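Local coordinates for protein inorganic pyrophosphatase (Ehrlichia chaffeensis, PDB 3LO0) that probably catalyses the magnesium-dependent hydrolysis of inorganic pyrophosphate to two phosphate ions, working as a homohexamer, at residues A[125-130]-A[181-186]; A[29-34]-A[106-111]. All blocks are in the same frame, centred on the assembly; numbering follows the deposited sequence.

From the N terminus, the chain passes through residues 29-34, a loop just ahead of strand 37-41. Interaction 2 brings this loop against residues 106-111, the first half of strand 106-118, and closes a span of 71 residues with strands but no helix. The chain then turns back into strand 124-131, the antiparallel neighbour of strand 106-118. Interaction 1 packs residues 125-130 of that strand against helix 180-189, near the C terminus, and closes a second span of 50 residues. The two contacts follow in series and neither nest nor cross. They still meet in space: Arg110 N probably bonds to Val130 O, and Pro34 CB packs on Glu184 O. Loop, sheet and C-terminal helix are thereby joined.

Interaction 1: A[125-130]-A[181-186]; sequences VKILAV and TVAEKL
Ile127 on strand 124-131 reaches Ala183 on helix 180-189 with its outermost methyl. Its CB is still 5.3 Å from Ala183 CB. From there the side chain forks. CG2 lies anti to the backbone N and passes Ala183 CB at a looser 4.5 Å. CG1 lies beside the backbone N, and the next turn, chi2 -54°, swings CD1 to the helix. CD1 ends 4.1 Å from Ala183 CB and 4.0 Å from Ala183 O, so one methyl meets both the side chain and the carbonyl of the same residue. The strand belongs to the curled mixed sheet that forms the beta-barrel core of family I pyrophosphatases, and the C-terminal helix lies against its outside. Ile127 also touches Val91, Val93 and Pro111. One turn along the helix, Leu186 meets Val125. Leu186 CD1 stands 4.2 Å from Val125 CG1 and 4.3 Å from Val125 CG2, facing both branches. No hydrogen bond crosses the contact. Between Val125 and Ile127, Lys126 points the other way, where its NZ bonds to Tyr77 OH, a predicted substrate ligand, and forms long, weak ion pairs with Asp92 and Asp124, predicted magnesium ligands.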
# COMPACT_ATOMS: atom_id res chain seq x y z
N VAL A 125 -6.69 -9.24 -29.74
CA VAL A 125 -6.91 -7.78 -29.58
C VAL A 125 -7.26 -7.41 -28.14
O VAL A 125 -7.87 -8.19 -27.43
CB VAL A 125 -8.06 -7.23 -30.47
CG1 VAL A 125 -7.84 -7.59 -31.95
CG2 VAL A 125 -9.42 -7.74 -29.96
N LYS A 126 -6.86 -6.21 -27.72
CA LYS A 126 -7.18 -5.69 -26.40
C LYS A 126 -7.80 -4.32 -26.62
O LYS A 126 -7.13 -3.43 -27.12
CB LYS A 126 -5.93 -5.54 -25.52
CG LYS A 126 -5.01 -6.75 -25.55
CD LYS A 126 -5.61 -7.91 -24.79
CE LYS A 126 -4.70 -9.10 -24.87
NZ LYS A 126 -5.33 -10.23 -24.24
N ILE A 127 -9.06 -4.18 -26.27
CA ILE A 127 -9.73 -2.88 -26.30
C ILE A 127 -9.08 -1.96 -25.29
O ILE A 127 -8.71 -2.40 -24.20
CB ILE A 127 -11.22 -3.01 -25.99
CG1 ILE A 127 -11.91 -4.02 -26.92
CG2 ILE A 127 -11.89 -1.66 -26.14
CD1 ILE A 127 -11.69 -3.73 -28.42
N LEU A 128 -8.85 -0.70 -25.67
CA LEU A 128 -8.46 0.37 -24.74
C LEU A 128 -9.67 1.27 -24.54
O LEU A 128 -10.27 1.77 -25.49
CB LEU A 128 -7.27 1.20 -25.26
CG LEU A 128 -6.81 2.36 -24.35
CD1 LEU A 128 -6.26 1.80 -23.04
CD2 LEU A 128 -5.80 3.35 -25.10
N ALA A 129 -10.03 1.50 -23.29
CA ALA A 129 -11.22 2.28 -22.97
C ALA A 129 -10.92 3.18 -21.79
O ALA A 129 -9.92 2.99 -21.08
CB ALA A 129 -12.42 1.33 -22.65
N VAL A 130 -11.77 4.18 -21.60
CA VAL A 130 -11.67 5.09 -20.50
C VAL A 130 -12.99 5.13 -19.78
O VAL A 130 -14.01 4.75 -20.36
CB VAL A 130 -11.29 6.51 -20.92
CG1 VAL A 130 -9.91 6.52 -21.58
CG2 VAL A 130 -12.43 7.13 -21.83
N THR A 181 -13.49 3.36 -33.93
CA THR A 181 -14.51 2.72 -34.79
C THR A 181 -14.24 1.25 -34.96
O THR A 181 -15.16 0.41 -34.92
CB THR A 181 -14.53 3.40 -36.21
OG1 THR A 181 -14.78 4.79 -36.05
CG2 THR A 181 -15.59 2.77 -37.12
N VAL A 182 -12.96 0.92 -35.16
CA VAL A 182 -12.56 -0.49 -35.29
C VAL A 182 -12.87 -1.22 -33.98
O VAL A 182 -13.39 -2.33 -33.98
CB VAL A 182 -11.04 -0.64 -35.61
CG1 VAL A 182 -10.68 -2.11 -35.72
CG2 VAL A 182 -10.68 0.08 -36.94
N ALA A 183 -12.60 -0.54 -32.86
CA ALA A 183 -12.82 -1.17 -31.54
C ALA A 183 -14.30 -1.47 -31.34
O ALA A 183 -14.68 -2.53 -30.85
CB ALA A 183 -12.28 -0.25 -30.44
N GLU A 184 -15.13 -0.51 -31.71
CA GLU A 184 -16.58 -0.62 -31.65
C GLU A 184 -17.11 -1.77 -32.50
O GLU A 184 -18.02 -2.49 -32.09
CB GLU A 184 -17.19 0.72 -32.04
CG GLU A 184 -17.02 1.78 -30.95
CD GLU A 184 -17.55 3.15 -31.34
OE1 GLU A 184 -17.82 3.95 -30.42
OE2 GLU A 184 -17.68 3.45 -32.55
N LYS A 185 -16.51 -1.95 -33.68
CA LYS A 185 -16.92 -2.98 -34.63
C LYS A 185 -16.53 -4.35 -34.08
O LYS A 185 -17.30 -5.33 -34.15
CB LYS A 185 -16.24 -2.73 -36.00
N LEU A 186 -15.34 -4.42 -33.52
CA LEU A 186 -14.93 -5.65 -32.82
C LEU A 186 -15.89 -5.99 -31.68
O LEU A 186 -16.23 -7.17 -31.48
CB LEU A 186 -13.52 -5.53 -32.31
CG LEU A 186 -12.47 -5.54 -33.43
CD1 LEU A 186 -11.10 -5.11 -32.89
CD2 LEU A 186 -12.41 -6.93 -34.03

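Interaction 2: A[29-34]-A[106-111]; sequences GGDNVP and VIRARP
Pro34 and Pro111 make the tight end of this contact. Pro34 O lies 3.4 Å from Pro111 CG and 3.5 Å from Pro111 CD, so the carbonyl oxygen meets two neighbouring ring carbons. The peptide bond before Pro34 is cis and bends the loop there. Helix 180-189 packs beside both prolines: Glu184 touches each of them, Leu188 touches Pro34 and Ile187 touches Pro111. The other end is looser and more open to solvent. Asp31 is exposed, and its OD1 comes alongside the aliphatic part of Arg108, 4.0 Å from Arg108 CD and 4.1 Å from Arg108 CG. The two side chains cross at about a right angle, with carboxylate and guanidinium planes 85° apart. The arginine chain bends at chi3 (-78°), and Asp31 OD1 stays 5.4 Å from Arg108 NE. Arg108 packs on Val63 of a second subunit and has a long, weak ion pair with its Asp64, so this end of the strand lies at a subunit interface. Residues 31-34 and 108-111 run side by side, 9° apart in direction, but the strand partner here is 37-41, which bonds to Ile107 and Ala109. The contact with residues 29-34 has no hydrogen bond or salt bridge. It rests on van der Waals packing, perhaps with a weak polar attraction between Pro34 O and the ring hydrogens of Pro111, and at most a longer-range attraction between Asp31 and Arg108.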
# COMPACT_ATOMS: atom_id res chain seq x y z
N GLY A 29 -23.25 -6.60 -21.45
CA GLY A 29 -22.08 -6.01 -22.01
C GLY A 29 -22.03 -4.51 -22.03
O GLY A 29 -21.01 -3.95 -22.37
N GLY A 30 -23.13 -3.85 -21.70
CA GLY A 30 -23.14 -2.41 -21.74
C GLY A 30 -24.54 -1.80 -21.83
O GLY A 30 -25.56 -2.47 -22.17
N ASP A 31 -24.59 -0.51 -21.53
CA ASP A 31 -25.87 0.24 -21.50
C ASP A 31 -26.28 0.53 -22.96
O ASP A 31 -27.46 0.50 -23.39
CB ASP A 31 -25.64 1.57 -20.73
CG ASP A 31 -24.83 1.38 -19.45
OD1 ASP A 31 -23.86 2.14 -19.24
OD2 ASP A 31 -25.14 0.44 -18.68
N ASN A 32 -25.23 0.80 -23.71
CA ASN A 32 -25.33 1.48 -24.94
C ASN A 32 -24.16 0.97 -25.75
O ASN A 32 -23.32 1.75 -26.21
CB ASN A 32 -25.22 2.97 -24.65
CG ASN A 32 -25.55 3.81 -25.84
OD1 ASN A 32 -26.11 3.33 -26.81
ND2 ASN A 32 -25.19 5.07 -25.79
N VAL A 33 -24.09 -0.36 -25.89
CA VAL A 33 -23.08 -0.97 -26.74
C VAL A 33 -23.24 -0.45 -28.18
O VAL A 33 -24.34 -0.33 -28.67
CB VAL A 33 -23.05 -2.51 -26.68
CG1 VAL A 33 -22.92 -2.98 -25.22
CG2 VAL A 33 -24.31 -3.11 -27.35
N PRO A 34 -22.14 -0.15 -28.86
CA PRO A 34 -20.74 -0.28 -28.43
C PRO A 34 -20.16 1.04 -27.89
O PRO A 34 -18.96 1.10 -27.59
CB PRO A 34 -20.04 -0.67 -29.72
CG PRO A 34 -20.76 0.14 -30.75
CD PRO A 34 -22.21 0.25 -30.28
N VAL A 106 -17.72 -3.75 -11.47
CA VAL A 106 -18.09 -3.34 -12.84
C VAL A 106 -17.80 -1.87 -12.99
O VAL A 106 -18.22 -1.04 -12.16
CB VAL A 106 -19.58 -3.57 -13.13
CG1 VAL A 106 -19.92 -3.23 -14.60
CG2 VAL A 106 -19.98 -4.99 -12.80
N ILE A 107 -17.14 -1.50 -14.08
CA ILE A 107 -17.01 -0.10 -14.44
C ILE A 107 -17.61 0.17 -15.82
O ILE A 107 -17.44 -0.59 -16.79
CB ILE A 107 -15.55 0.38 -14.33
CG1 ILE A 107 -15.45 1.91 -14.57
CG2 ILE A 107 -14.66 -0.42 -15.26
CD1 ILE A 107 -14.04 2.50 -14.18
N ARG A 108 -18.35 1.27 -15.90
CA ARG A 108 -18.89 1.74 -17.16
C ARG A 108 -17.80 2.51 -17.90
O ARG A 108 -17.21 3.52 -17.36
CB ARG A 108 -20.08 2.63 -16.89
CG ARG A 108 -21.20 1.96 -16.14
CD ARG A 108 -22.23 3.01 -15.71
NE ARG A 108 -21.74 3.74 -14.54
CZ ARG A 108 -22.43 4.67 -13.89
NH1 ARG A 108 -23.65 5.02 -14.30
NH2 ARG A 108 -21.90 5.26 -12.82
N ALA A 109 -17.47 2.02 -19.09
CA ALA A 109 -16.36 2.56 -19.84
C ALA A 109 -16.75 2.84 -21.27
O ALA A 109 -17.84 2.47 -21.71
CB ALA A 109 -15.16 1.61 -19.81
N ARG A 110 -15.87 3.53 -21.98
CA ARG A 110 -16.09 3.72 -23.41
C ARG A 110 -14.81 3.46 -24.14
O ARG A 110 -13.73 3.92 -23.72
CB ARG A 110 -16.69 5.07 -23.75
CG ARG A 110 -15.96 6.27 -23.26
CD ARG A 110 -16.74 7.57 -23.64
NE ARG A 110 -15.99 8.70 -23.11
CZ ARG A 110 -14.85 9.15 -23.63
NH1 ARG A 110 -14.21 10.14 -23.03
NH2 ARG A 110 -14.34 8.62 -24.75
N PRO A 111 -14.91 2.67 -25.20
CA PRO A 111 -13.73 2.31 -25.94
C PRO A 111 -13.20 3.52 -26.67
O PRO A 111 -13.97 4.37 -27.11
CB PRO A 111 -14.23 1.30 -26.95
CG PRO A 111 -15.67 1.59 -27.10
CD PRO A 111 -16.14 2.24 -25.89